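Side-chain contacts in aminoglycoside phosphotransferase (Alicyclobacillus acidocaldarius subsp. acidocaldarius, PDB 4PDY), which probably acts as a transferase of the kinase-like phosphotransferase family, perhaps moving phosphate onto an aminoglycoside-like acceptor: residues Ile23-Ala26 with Val27-Lys30; Ser60-Ala63 with Pro64-Arg68; Arg163-Arg166 with Gln167-Gly171; Leu186-Arg189 with Asp190-Arg194. All coordinates share one frame; numbering follows the deposited sequence. Where two conformers were deposited one is given.

Interaction 1 (Ile23-Ala26 with Val27-Lys30); sequences IPQA and VVSK
The ammonium group of Lys30 reaches back one turn to the backbone of Ala26, NZ donating a hydrogen bond to Ala26 O at 2.8 Å. It descends on this oxygen from above the carbonyl plane, 43° out of it, rather than along a lone pair. Bends at the second and fourth side-chain torsions curl the lysine round its target, and its CG also comes within 3.4 Å of Ala26 O. A thiocyanate ion, probably from the crystallisation liquor, lies about 3 Å from this side chain.

Gln25 and Ser29 are tied together twice. The backbone bond runs from Ser29 N to Gln25 O at 3.0 Å. Beside it the glutamine amide donates through NE2 to Ser29 OG, also at 3.0 Å, nearly straight (162°) and with the hydroxyl lying in the amide plane. With CG anti to the backbone N and the chain folded at chi2 (60°), the amide swings over the turn, where NE2 passes 3.7 Å from Val28 CB. At the other end of the same amide, OE1 receives a weak bond from Arg38.

The inner flank is apolar. Ile23 CG2 meets Val27 CB at 3.7 Å, the two branched chains crossing at about a right angle, and both also touch Tyr105. Val28 packs on Ile35. Pro24 stands at the N-cap and its carbonyl takes the N-H of Val27 at the start of the helix, Pro24 O to Val27 N being 3.0 Å. This is a single turn of helix, its valines packed on the antiparallel sheet of a kinase-like N-terminal lobe and Gln25 and Ala26 exposed.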
ATOM      1  N   ILE A  23       8.211  12.289 -21.624  1.00 14.87           N
ATOM      2  CA  ILE A  23       9.480  12.660 -21.023  1.00 15.28           C
ATOM      3  C   ILE A  23      10.308  13.415 -22.072  1.00 14.42           C
ATOM      4  O   ILE A  23      10.347  13.000 -23.232  1.00 15.38           O
ATOM      5  CB  ILE A  23      10.212  11.414 -20.473  1.00 14.59           C
ATOM      6  CG1 ILE A  23       9.376  10.799 -19.343  1.00 15.22           C
ATOM      7  CG2 ILE A  23      11.648  11.740 -20.059  1.00 13.49           C
ATOM      8  CD1 ILE A  23       9.907   9.515 -18.776  1.00 14.93           C
ATOM      9  N   PRO A  24      10.992  14.501 -21.677  1.00 14.85           N
ATOM     10  CA  PRO A  24      11.809  15.195 -22.673  1.00 14.59           C
ATOM     11  C   PRO A  24      12.889  14.279 -23.267  1.00 13.68           C
ATOM     12  O   PRO A  24      13.498  13.499 -22.554  1.00 13.40           O
ATOM     13  CB  PRO A  24      12.422  16.364 -21.880  1.00 15.37           C
ATOM     14  CG  PRO A  24      11.461  16.583 -20.772  1.00 17.75           C
ATOM     15  CD  PRO A  24      10.958  15.234 -20.398  1.00 16.06           C
ATOM     16  N   GLN A  25      13.118  14.379 -24.572  1.00 14.22           N
ATOM     17  CA  GLN A  25      14.152  13.582 -25.232  1.00 13.09           C
ATOM     18  C   GLN A  25      15.510  13.746 -24.590  1.00 11.79           C
ATOM     19  O   GLN A  25      16.291  12.794 -24.542  1.00 11.95           O
ATOM     20  CB  GLN A  25      14.256  13.952 -26.707  1.00 15.98           C
ATOM     21  CG  GLN A  25      15.315  13.187 -27.500  1.00 18.95           C
ATOM     22  CD  GLN A  25      15.093  11.683 -27.520  1.00 20.14           C
ATOM     23  OE1 GLN A  25      14.001  11.205 -27.844  1.00 24.11           O
ATOM     24  NE2 GLN A  25      16.141  10.924 -27.185  1.00 18.41           N
ATOM     25  N   ALA A  26      15.824  14.940 -24.085  1.00 13.05           N
ATOM     26  CA  ALA A  26      17.143  15.154 -23.487  1.00 13.15           C
ATOM     27  C   ALA A  26      17.369  14.211 -22.293  1.00 11.74           C
ATOM     28  O   ALA A  26      18.496  13.821 -22.020  1.00 12.00           O
ATOM     29  CB  ALA A  26      17.337  16.601 -23.074  1.00 16.08           C
ATOM     30  N   VAL A  27      16.295  13.864 -21.595  1.00  9.93           N
ATOM     31  CA  VAL A  27      16.423  12.938 -20.456  1.00 10.57           C
ATOM     32  C   VAL A  27      16.764  11.536 -20.985  1.00 10.70           C
ATOM     33  O   VAL A  27      17.670  10.863 -20.489  1.00 10.26           O
ATOM     34  CB  VAL A  27      15.141  12.900 -19.627  1.00 11.15           C
ATOM     35  CG1 VAL A  27      15.208  11.792 -18.598  1.00 10.77           C
ATOM     36  CG2 VAL A  27      14.906  14.228 -18.923  1.00 11.83           C
ATOM     37  N   VAL A  28      16.040  11.094 -22.020  1.00 10.24           N
ATOM     38  CA  VAL A  28      16.260   9.776 -22.590  1.00 10.34           C
ATOM     39  C   VAL A  28      17.715   9.641 -23.046  1.00 10.25           C
ATOM     40  O   VAL A  28      18.365   8.605 -22.844  1.00 10.86           O
ATOM     41  CB  VAL A  28      15.349   9.565 -23.824  1.00 11.36           C
ATOM     42  CG1 VAL A  28      15.495   8.165 -24.391  1.00 13.44           C
ATOM     43  CG2 VAL A  28      13.892   9.861 -23.533  1.00 10.53           C
ATOM     44  N   SER A  29      18.226  10.709 -23.670  1.00  9.71           N
ATOM     45  CA  SER A  29      19.570  10.706 -24.206  1.00 11.24           C
ATOM     46  C   SER A  29      20.723  10.696 -23.201  1.00 11.21           C
ATOM     47  O   SER A  29      21.873  10.536 -23.570  1.00 11.38           O
ATOM     48  CB  SER A  29      19.714  11.893 -25.172  1.00 13.90           C
ATOM     49  OG  SER A  29      18.978  11.632 -26.354  1.00 18.19           O
ATOM     50  N   LYS A  30      20.406  10.834 -21.907  1.00 10.52           N
ATOM     51  CA  LYS A  30      21.431  10.660 -20.872  1.00 11.60           C
ATOM     52  C   LYS A  30      21.770   9.192 -20.636  1.00  8.70           C
ATOM     53  O   LYS A  30      22.834   8.887 -20.112  1.00 10.88           O
ATOM     54  CB  LYS A  30      20.980  11.284 -19.540  1.00 11.12           C
ATOM     55  CG  LYS A  30      20.721  12.779 -19.606  1.00 11.80           C
ATOM     56  CD  LYS A  30      21.939  13.537 -20.094  1.00 12.45           C
ATOM     57  CE  LYS A  30      21.702  15.036 -20.225  1.00 12.69           C
ATOM     58  NZ  LYS A  30      20.735  15.321 -21.330  1.00 13.55           N
TER

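Interaction 2 (Ser60-Ala63 with Pro64-Arg68)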
ATOM      1  N   SER A  60       9.186  11.476 -11.407  0.50 12.31           N
ATOM      2  CA  SER A  60       8.889  11.542  -9.983  0.50 12.35           C
ATOM      3  C   SER A  60       9.148  12.951  -9.455  0.50 11.32           C
ATOM      4  O   SER A  60       9.830  13.756 -10.091  0.50 12.16           O
ATOM      5  CB  SER A  60       9.741  10.511  -9.229  0.50 10.30           C
ATOM      6  OG  SER A  60       9.483  10.525  -7.827  0.50 11.43           O
ATOM      7  N   SER A  61       8.570  13.254  -8.297  1.00 12.20           N
ATOM      8  CA  SER A  61       8.898  14.465  -7.572  1.00 13.21           C
ATOM      9  C   SER A  61       9.754  14.174  -6.337  1.00 12.88           C
ATOM     10  O   SER A  61      10.035  15.091  -5.576  1.00 15.65           O
ATOM     11  CB  SER A  61       7.624  15.244  -7.244  1.00 17.24           C
ATOM     12  OG  SER A  61       7.138  15.882  -8.427  1.00 23.19           O
ATOM     13  N   ILE A  62      10.243  12.948  -6.174  1.00 11.43           N
ATOM     14  CA  ILE A  62      11.132  12.673  -5.043  1.00 11.57           C
ATOM     15  C   ILE A  62      12.429  13.446  -5.183  1.00 12.54           C
ATOM     16  O   ILE A  62      12.901  13.743  -6.282  1.00 13.34           O
ATOM     17  CB  ILE A  62      11.451  11.178  -4.803  1.00 14.52           C
ATOM     18  CG1 ILE A  62      12.267  10.557  -5.941  1.00 15.31           C
ATOM     19  CG2 ILE A  62      10.187  10.397  -4.521  1.00 16.72           C
ATOM     20  CD1 ILE A  62      12.703   9.145  -5.597  1.00 16.86           C
ATOM     21  N   ALA A  63      13.004  13.823  -4.052  1.00 12.45           N
ATOM     22  CA  ALA A  63      14.293  14.485  -4.049  1.00 12.36           C
ATOM     23  C   ALA A  63      15.403  13.552  -4.522  1.00 12.01           C
ATOM     24  O   ALA A  63      15.354  12.341  -4.270  1.00 12.96           O
ATOM     25  CB  ALA A  63      14.590  14.985  -2.652  1.00 14.54           C
ATOM     26  N   PRO A  64      16.443  14.106  -5.171  1.00 13.83           N
ATOM     27  CA  PRO A  64      17.555  13.248  -5.573  1.00 15.83           C
ATOM     28  C   PRO A  64      18.167  12.467  -4.417  1.00 14.17           C
ATOM     29  O   PRO A  64      18.492  11.299  -4.591  1.00 13.72           O
ATOM     30  CB  PRO A  64      18.547  14.231  -6.192  1.00 19.35           C
ATOM     31  CG  PRO A  64      17.682  15.301  -6.757  1.00 21.42           C
ATOM     32  CD  PRO A  64      16.517  15.427  -5.819  1.00 17.24           C
ATOM     33  N   ALA A  65      18.309  13.103  -3.256  1.00 14.80           N
ATOM     34  CA  ALA A  65      18.863  12.412  -2.083  1.00 14.68           C
ATOM     35  C   ALA A  65      18.010  11.191  -1.692  1.00 13.15           C
ATOM     36  O   ALA A  65      18.535  10.159  -1.279  1.00 14.18           O
ATOM     37  CB  ALA A  65      18.979  13.358  -0.909  1.00 16.35           C
ATOM     38  N   HIS A  66      16.699  11.337  -1.833  1.00 11.44           N
ATOM     39  CA  HIS A  66      15.757  10.269  -1.548  1.00 12.05           C
ATOM     40  C   HIS A  66      15.924   9.147  -2.572  1.00 12.37           C
ATOM     41  O   HIS A  66      15.983   7.973  -2.242  1.00 10.81           O
ATOM     42  CB  HIS A  66      14.346  10.848  -1.502  1.00 11.88           C
ATOM     43  CG  HIS A  66      13.269   9.865  -1.195  1.00 11.15           C
ATOM     44  ND1 HIS A  66      11.943  10.229  -1.148  1.00 12.12           N
ATOM     45  CD2 HIS A  66      13.296   8.526  -0.974  1.00 11.96           C
ATOM     46  CE1 HIS A  66      11.199   9.165  -0.918  1.00 13.69           C
ATOM     47  NE2 HIS A  66      11.994   8.116  -0.817  1.00 12.75           N
ATOM     48  N   CYS A  67      16.061   9.531  -3.837  1.00 12.48           N
ATOM     49  CA  CYS A  67      16.291   8.509  -4.867  1.00 13.13           C
ATOM     50  C   CYS A  67      17.559   7.692  -4.565  1.00 12.75           C
ATOM     51  O   CYS A  67      17.569   6.471  -4.707  1.00 12.28           O
ATOM     52  CB  CYS A  67      16.357   9.144  -6.263  1.00 13.08           C
ATOM     53  SG  CYS A  67      16.320   7.977  -7.624  1.00 15.57           S
ATOM     54  N   ARG A  68      18.615   8.369  -4.134  1.00 12.22           N
ATOM     55  CA  ARG A  68      19.848   7.687  -3.782  1.00 12.32           C
ATOM     56  C   ARG A  68      19.702   6.681  -2.639  1.00 12.13           C
ATOM     57  O   ARG A  68      20.168   5.542  -2.769  1.00 12.32           O
ATOM     58  CB  ARG A  68      20.977   8.675  -3.509  1.00 13.78           C
ATOM     59  CG  ARG A  68      21.394   9.397  -4.779  1.00 17.47           C
ATOM     60  CD  ARG A  68      22.597  10.270  -4.536  1.00 20.27           C
ATOM     61  NE  ARG A  68      22.968  10.984  -5.751  1.00 20.44           N
ATOM     62  CZ  ARG A  68      23.749  10.506  -6.716  1.00 20.10           C
ATOM     63  NH1 ARG A  68      24.274   9.285  -6.654  1.00 19.91           N
ATOM     64  NH2 ARG A  68      23.988  11.270  -7.773  1.00 22.88           N
TER
HETATM   65  O   HOH W   1      11.546  12.975  -1.593  1.00 15.49           O
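Ile62 and Ala63 meet His66 and Cys67 in a local contact at the N terminus of helix 64-79, just after strand 54-60 ends; Ala63 occupies the N-cap position. The first turn is closed by the backbone, Cys67 N donating to Ala63 O at 2.9 Å with an angle of 162° at the hydrogen, while Pro64 opens the helix.

Ile62 supplies the apolar part. Its CG1 sits between the backbone N and the carbonyl carbon (chi1 66°), which sends CD1 out over one face of the His66 ring to pack on the next residue, CD1 to Cys67 CB being 3.7 Å. The closer approach to the ring is made by the other branch, CG2 standing 3.8 Å from His66 ND1. Cut back to an alanine, Ile62 would lose both CD1 and CG2, and the imidazole would probably be freer to turn while Cys67 CB lost an apolar partner.

At its edge the ring meets a water in its own plane, 2.8 Å from His66 ND1. The same water accepts the N-H of Ala63, 3.0 Å from Ala63 N, and so joins the cap residue to the first turn. Trp145 also meets the imidazole, and Ile62 O is bonded to Thr104 of the adjoining strand.

The methyl CG2 beside the ring, Trp145 and the water at its edge together probably restrain the rotation of the imidazole, by hydrophobic and polar contacts alike.

Interaction 3 (Arg163-Arg166 with Gln167-Gly171); sequences RDLR and QMWLG
Trp169 folds back along its own helix over Leu165 and Arg166. Its CB starts 4.1 Å from Leu165 O, and a chi1 of 73° turns the indole back over the preceding turn. On the pyrrole side, CD1 stands 3.6 Å from Arg166 O, which looks onto the ring face. Farther out, CE3 passes 3.6 Å from Leu165 O, and CZ3 presses on the isobutyl group, 3.7 Å from Leu165 CG. Over the six-membered ring lies Arg166 CA, 4.1 Å from its centroid and 17° off the normal, a CH-pi contact.

On another flank the selenomethionine Met168 lies against Asp164, its CE 3.4 Å from Asp164 OD2. The carboxylate has stronger partners in helix 303-315: His310 and Trp306 at OD2, His314 at OD1. Toward solvent, a water donates to Arg163 O and accepts from Arg166 NH2 and from Gln167 NE2, the last at 3.0 Å.

Trp169 packs on helix 189-203 and Met168 on helix 303-315, as befits a helix inside the mainly helical C-terminal lobe of the kinase-like fold.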
ATOM      1  N   ARG A 163     -12.449  10.666  15.527  1.00 12.51           N
ATOM      2  CA  ARG A 163     -13.044  11.945  15.878  1.00 15.50           C
ATOM      3  C   ARG A 163     -13.740  12.580  14.677  1.00 14.43           C
ATOM      4  O   ARG A 163     -14.839  13.099  14.782  1.00 13.88           O
ATOM      5  CB  ARG A 163     -11.986  12.882  16.457  1.00 16.86           C
ATOM      6  CG  ARG A 163     -11.540  12.441  17.843  1.00 21.31           C
ATOM      7  CD  ARG A 163     -10.330  13.198  18.335  1.00 24.82           C
ATOM      8  NE  ARG A 163     -10.080  12.880  19.744  1.00 30.36           N
ATOM      9  CZ  ARG A 163      -8.960  13.159  20.401  1.00 33.57           C
ATOM     10  NH1 ARG A 163      -7.941  13.756  19.788  1.00 38.63           N
ATOM     11  NH2 ARG A 163      -8.857  12.821  21.677  1.00 37.68           N
ATOM     12  N   ASP A 164     -13.114  12.454  13.509  1.00 12.86           N
ATOM     13  CA  ASP A 164     -13.692  12.954  12.256  1.00 12.30           C
ATOM     14  C   ASP A 164     -14.987  12.214  11.899  1.00 11.11           C
ATOM     15  O   ASP A 164     -16.020  12.820  11.609  1.00 11.72           O
ATOM     16  CB  ASP A 164     -12.640  12.774  11.168  1.00 12.13           C
ATOM     17  CG  ASP A 164     -13.017  13.421   9.838  1.00 12.32           C
ATOM     18  OD1 ASP A 164     -13.742  14.425   9.799  1.00 12.63           O
ATOM     19  OD2 ASP A 164     -12.566  12.887   8.801  1.00 13.40           O
ATOM     20  N   LEU A 165     -14.923  10.884  11.951  1.00 11.98           N
ATOM     21  CA  LEU A 165     -16.069  10.055  11.623  1.00 13.15           C
ATOM     22  C   LEU A 165     -17.284  10.400  12.498  1.00 14.09           C
ATOM     23  O   LEU A 165     -18.391  10.546  11.992  1.00 15.16           O
ATOM     24  CB  LEU A 165     -15.715   8.573  11.723  1.00 14.14           C
ATOM     25  CG  LEU A 165     -16.790   7.558  11.311  1.00 13.81           C
ATOM     26  CD1 LEU A 165     -17.313   7.817   9.895  1.00 13.48           C
ATOM     27  CD2 LEU A 165     -16.216   6.155  11.427  1.00 16.43           C
ATOM     28  N   ARG A 166     -17.070  10.528  13.809  0.50 15.20           N
ATOM     29  CA  ARG A 166     -18.143  10.887  14.729  0.50 16.69           C
ATOM     30  C   ARG A 166     -18.743  12.259  14.403  0.50 15.53           C
ATOM     31  O   ARG A 166     -19.960  12.426  14.399  0.50 18.17           O
ATOM     32  CB  ARG A 166     -17.613  10.863  16.159  0.50 19.50           C
ATOM     33  CG  ARG A 166     -18.680  10.707  17.222  0.50 19.78           C
ATOM     34  CD  ARG A 166     -18.012  10.617  18.584  0.50 22.16           C
ATOM     35  NE  ARG A 166     -16.952  11.610  18.733  0.50 25.64           N
ATOM     36  CZ  ARG A 166     -16.180  11.719  19.811  0.50 25.38           C
ATOM     37  NH1 ARG A 166     -16.346  10.880  20.818  0.50 28.27           N
ATOM     38  NH2 ARG A 166     -15.236  12.647  19.876  0.50 23.18           N
ATOM     39  N   GLN A 167     -17.884  13.234  14.117  1.00 14.26           N
ATOM     40  CA  GLN A 167     -18.356  14.559  13.727  1.00 14.61           C
ATOM     41  C   GLN A 167     -19.158  14.524  12.441  1.00 14.12           C
ATOM     42  O   GLN A 167     -20.178  15.185  12.343  1.00 14.92           O
ATOM     43  CB  GLN A 167     -17.203  15.555  13.615  1.00 19.52           C
ATOM     44  CG  GLN A 167     -16.665  16.014  14.960  1.00 26.77           C
ATOM     45  CD  GLN A 167     -17.755  16.520  15.902  1.00 31.50           C
ATOM     46  OE1 GLN A 167     -18.572  17.372  15.527  1.00 33.43           O
ATOM     47  NE2 GLN A 167     -17.777  15.989  17.140  1.00 33.12           N
HETATM   48  N   MSE A 168     -18.711  13.727  11.473  1.00 14.22           N
HETATM   49  CA  MSE A 168     -19.395  13.622  10.181  1.00 14.36           C
HETATM   50  C   MSE A 168     -20.773  13.046  10.336  1.00 13.88           C
HETATM   51  O   MSE A 168     -21.701  13.581   9.777  1.00 14.88           O
HETATM   52  CB  MSE A 168     -18.568  12.832   9.183  1.00 14.53           C
HETATM   53  CG  MSE A 168     -17.360  13.702   8.848  1.00 13.58           C
HETATM   54 SE   MSE A 168     -16.341  12.917   7.415  0.75 12.16          SE
HETATM   55  CE  MSE A 168     -15.576  11.356   8.299  1.00 11.56           C
ATOM     56  N   TRP A 169     -20.972  11.997  11.138  1.00 16.58           N
ATOM     57  CA  TRP A 169     -22.346  11.504  11.236  1.00 17.33           C
ATOM     58  C   TRP A 169     -23.235  12.398  12.111  1.00 17.28           C
ATOM     59  O   TRP A 169     -24.436  12.466  11.889  1.00 16.54           O
ATOM     60  CB  TRP A 169     -22.462  10.022  11.564  1.00 21.05           C
ATOM     61  CG  TRP A 169     -22.146   9.615  12.929  1.00 22.22           C
ATOM     62  CD1 TRP A 169     -22.659  10.121  14.102  1.00 28.69           C
ATOM     63  CD2 TRP A 169     -21.279   8.555  13.298  1.00 21.24           C
ATOM     64  NE1 TRP A 169     -22.144   9.441  15.173  1.00 29.37           N
ATOM     65  CE2 TRP A 169     -21.290   8.475  14.717  1.00 23.84           C
ATOM     66  CE3 TRP A 169     -20.499   7.653  12.578  1.00 22.57           C
ATOM     67  CZ2 TRP A 169     -20.548   7.530  15.414  1.00 27.39           C
ATOM     68  CZ3 TRP A 169     -19.765   6.707  13.281  1.00 24.92           C
ATOM     69  CH2 TRP A 169     -19.786   6.664  14.680  1.00 27.60           C
ATOM     70  N   LEU A 170     -22.650  13.122  13.061  1.00 17.47           N
ATOM     71  CA  LEU A 170     -23.401  14.161  13.761  1.00 16.76           C
ATOM     72  C   LEU A 170     -23.871  15.238  12.786  1.00 16.55           C
ATOM     73  O   LEU A 170     -25.018  15.698  12.844  1.00 17.78           O
ATOM     74  CB  LEU A 170     -22.568  14.788  14.878  1.00 21.73           C
ATOM     75  CG  LEU A 170     -22.227  13.866  16.055  1.00 24.07           C
ATOM     76  CD1 LEU A 170     -21.251  14.571  16.990  1.00 26.33           C
ATOM     77  CD2 LEU A 170     -23.475  13.414  16.813  1.00 24.65           C
ATOM     78  N   GLY A 171     -22.994  15.610  11.861  1.00 15.63           N
ATOM     79  CA  GLY A 171     -23.362  16.581  10.838  1.00 16.29           C
ATOM     80  C   GLY A 171     -24.501  16.057   9.978  1.00 15.41           C
ATOM     81  O   GLY A 171     -25.430  16.796   9.642  1.00 18.08           O
TER
HETATM   82  O   HOH W   2     -15.642  13.887  17.378  1.00 29.24           O

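Interaction 4 (Leu186-Arg189 with Asp190-Arg194); sequences LSMR and DELHR
Met188 and Leu192 form the tight half of this contact, at the break where helix 180-187 gives way to helix 189-203. In Met188, a selenomethionine, a first torsion of 65° brings CG up against Leu192 CD1 at 3.6 Å. Its SE lies 4.0 Å from the same methyl carbon, Leu192 CD1, as the two chains pass at a slant. The leucine also leans on the backbone, CG being 3.3 Å from Met188 O, and that oxygen receives the N-H of Leu192 in a nearly straight bond (169°), N to O 3.0 Å. Were Leu192 shortened to an alanine, its CG and both methyls would go, and CG and SE of Met188 would probably be left without their apolar mate.

The other half is looser and wetter. A water donates to Ser187 O and to Asp190 OD2 and accepts the N-H of Asp190, with 2.9 Å to Asp190 N, so that it joins the end of helix 180-187 to the first turn of helix 189-203.

Arg189 turns back to the end of helix 180-187. Its NE points at Leu186 O, 2.8 Å away and almost straight at 175°, with the oxygen in the guanidinium plane and Leu186 CD2 above one face. Leu186 O also takes the N-H of Arg189, so two donors grip it.

Around the break, Trp169 of helix 154-173 touches Arg189, Leu192 and His193, whereas Met188 and Glu191 rest on helix 319-347, and the start of helix 189-203 is thereby held by both.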
ATOM      1  N   LEU A 186     -25.874   6.951   8.717  1.00 11.48           N
ATOM      2  CA  LEU A 186     -26.525   7.014  10.041  1.00 12.94           C
ATOM      3  C   LEU A 186     -26.993   5.644  10.526  1.00 14.40           C
ATOM      4  O   LEU A 186     -26.915   5.350  11.735  1.00 17.00           O
ATOM      5  CB  LEU A 186     -27.672   8.027  10.037  1.00 15.36           C
ATOM      6  CG  LEU A 186     -27.202   9.484   9.939  1.00 16.23           C
ATOM      7  CD1 LEU A 186     -28.325  10.380   9.463  1.00 17.22           C
ATOM      8  CD2 LEU A 186     -26.636   9.971  11.269  1.00 19.43           C
ATOM      9  N   SER A 187     -27.434   4.808   9.593  1.00 13.36           N
ATOM     10  CA  SER A 187     -27.924   3.480   9.937  1.00 14.81           C
ATOM     11  C   SER A 187     -26.849   2.568  10.514  1.00 14.76           C
ATOM     12  O   SER A 187     -27.183   1.580  11.161  1.00 18.65           O
ATOM     13  CB  SER A 187     -28.556   2.778   8.731  1.00 16.68           C
ATOM     14  OG  SER A 187     -27.575   2.277   7.821  1.00 16.08           O
HETATM   15  N   MSE A 188     -25.577   2.868  10.266  1.00 14.29           N
HETATM   16  CA  MSE A 188     -24.492   2.008  10.759  1.00 15.24           C
HETATM   17  C   MSE A 188     -23.669   2.641  11.867  1.00 12.65           C
HETATM   18  O   MSE A 188     -22.606   2.117  12.200  1.00 12.47           O
HETATM   19  CB  MSE A 188     -23.630   1.490   9.606  1.00 18.98           C
HETATM   20  CG  MSE A 188     -22.919   2.628   8.926  1.00 17.86           C
HETATM   21 SE   MSE A 188     -21.699   1.972   7.518  0.75 17.47          SE
HETATM   22  CE  MSE A 188     -23.142   1.935   6.305  1.00 12.89           C
ATOM     23  N   ARG A 189     -24.156   3.719  12.484  1.00 14.90           N
ATOM     24  CA  ARG A 189     -23.365   4.418  13.497  1.00 18.34           C
ATOM     25  C   ARG A 189     -22.927   3.520  14.642  1.00 15.43           C
ATOM     26  O   ARG A 189     -21.802   3.617  15.103  1.00 17.20           O
ATOM     27  CB  ARG A 189     -24.159   5.565  14.107  1.00 23.42           C
ATOM     28  CG  ARG A 189     -24.237   6.798  13.237  1.00 27.15           C
ATOM     29  CD  ARG A 189     -25.189   7.806  13.875  1.00 30.09           C
ATOM     30  NE  ARG A 189     -26.579   7.459  13.572  1.00 29.45           N
ATOM     31  CZ  ARG A 189     -27.645   8.090  14.055  1.00 32.49           C
ATOM     32  NH1 ARG A 189     -27.513   9.105  14.919  1.00 35.48           N
ATOM     33  NH2 ARG A 189     -28.857   7.683  13.676  1.00 31.88           N
ATOM     34  N   ASP A 190     -23.816   2.660  15.121  1.00 17.10           N
ATOM     35  CA  ASP A 190     -23.487   1.878  16.301  1.00 17.87           C
ATOM     36  C   ASP A 190     -22.391   0.859  15.978  1.00 15.22           C
ATOM     37  O   ASP A 190     -21.452   0.701  16.780  1.00 16.70           O
ATOM     38  CB  ASP A 190     -24.735   1.245  16.923  1.00 23.33           C
ATOM     39  CG  ASP A 190     -25.650   2.287  17.597  1.00 28.54           C
ATOM     40  OD1 ASP A 190     -25.227   2.947  18.589  1.00 33.00           O
ATOM     41  OD2 ASP A 190     -26.801   2.441  17.138  1.00 33.19           O
ATOM     42  N   GLU A 191     -22.432   0.240  14.785  1.00 14.78           N
ATOM     43  CA  GLU A 191     -21.359  -0.685  14.404  1.00 14.54           C
ATOM     44  C   GLU A 191     -20.043   0.049  14.167  1.00 12.57           C
ATOM     45  O   GLU A 191     -18.971  -0.440  14.511  1.00 13.38           O
ATOM     46  CB  GLU A 191     -21.706  -1.514  13.161  1.00 17.65           C
ATOM     47  CG  GLU A 191     -20.533  -2.369  12.646  1.00 23.88           C
ATOM     48  CD  GLU A 191     -20.828  -3.144  11.361  1.00 28.33           C
ATOM     49  OE1 GLU A 191     -20.284  -2.761  10.262  1.00 23.75           O
ATOM     50  OE2 GLU A 191     -21.602  -4.131  11.463  1.00 32.33           O
ATOM     51  N   LEU A 192     -20.112   1.189  13.502  1.00 12.20           N
ATOM     52  CA  LEU A 192     -18.904   1.954  13.241  1.00 14.34           C
ATOM     53  C   LEU A 192     -18.246   2.385  14.558  1.00 12.80           C
ATOM     54  O   LEU A 192     -17.037   2.288  14.719  1.00 12.06           O
ATOM     55  CB  LEU A 192     -19.244   3.177  12.386  1.00 14.15           C
ATOM     56  CG  LEU A 192     -19.687   2.926  10.943  1.00 15.16           C
ATOM     57  CD1 LEU A 192     -20.089   4.267  10.351  1.00 16.93           C
ATOM     58  CD2 LEU A 192     -18.566   2.313  10.136  1.00 15.88           C
ATOM     59  N   HIS A 193     -19.070   2.855  15.488  1.00 13.58           N
ATOM     60  CA  HIS A 193     -18.591   3.273  16.816  1.00 15.11           C
ATOM     61  C   HIS A 193     -17.923   2.098  17.543  1.00 13.05           C
ATOM     62  O   HIS A 193     -16.809   2.230  18.071  1.00 13.98           O
ATOM     63  CB  HIS A 193     -19.759   3.859  17.621  1.00 16.78           C
ATOM     64  CG  HIS A 193     -19.390   4.384  18.978  1.00 22.45           C
ATOM     65  ND1 HIS A 193     -20.338   4.728  19.911  1.00 33.31           N
ATOM     66  CD2 HIS A 193     -18.190   4.635  19.549  1.00 22.66           C
ATOM     67  CE1 HIS A 193     -19.740   5.167  21.005  1.00 31.63           C
ATOM     68  NE2 HIS A 193     -18.435   5.117  20.814  1.00 23.68           N
ATOM     69  N   ARG A 194     -18.575   0.946  17.527  1.00 14.99           N
ATOM     70  CA  ARG A 194     -18.040  -0.246  18.191  1.00 15.69           C
ATOM     71  C   ARG A 194     -16.685  -0.629  17.608  1.00 13.64           C
ATOM     72  O   ARG A 194     -15.724  -0.878  18.327  1.00 16.83           O
ATOM     73  CB  ARG A 194     -19.002  -1.430  18.076  1.00 21.02           C
ATOM     74  CG  ARG A 194     -18.628  -2.577  18.997  1.00 23.57           C
ATOM     75  CD  ARG A 194     -19.372  -3.889  18.758  1.00 30.46           C
ATOM     76  NE  ARG A 194     -20.712  -3.733  18.193  1.00 35.68           N
ATOM     77  CZ  ARG A 194     -21.110  -4.142  16.983  1.00 32.65           C
ATOM     78  NH1 ARG A 194     -20.297  -4.770  16.150  1.00 41.00           N
ATOM     79  NH2 ARG A 194     -22.363  -3.929  16.610  1.00 38.46           N
TER
HETATM   80  O   HOH W   3     -26.496   2.053  14.201  1.00 28.70           O

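Followed from the N terminus, the four contacts come in series, and none nests within or crosses another. Each closes about one turn of chain. Interaction 1 sets a short helix on the N-terminal sheet; interaction 2, about 18 Å away between centres, carries a strand of that sheet into helix 64-79. Far off, in the helical part of the chain, interactions 3 and 4 have centres about 11 Å apart and touch: Trp169 CD1 lies 3.4 Å from Arg189 CD, and Trp169 O is equally close to Leu186 CD2. One tryptophan thus ties helix 154-173 to both helices that follow it, across the break at Met188.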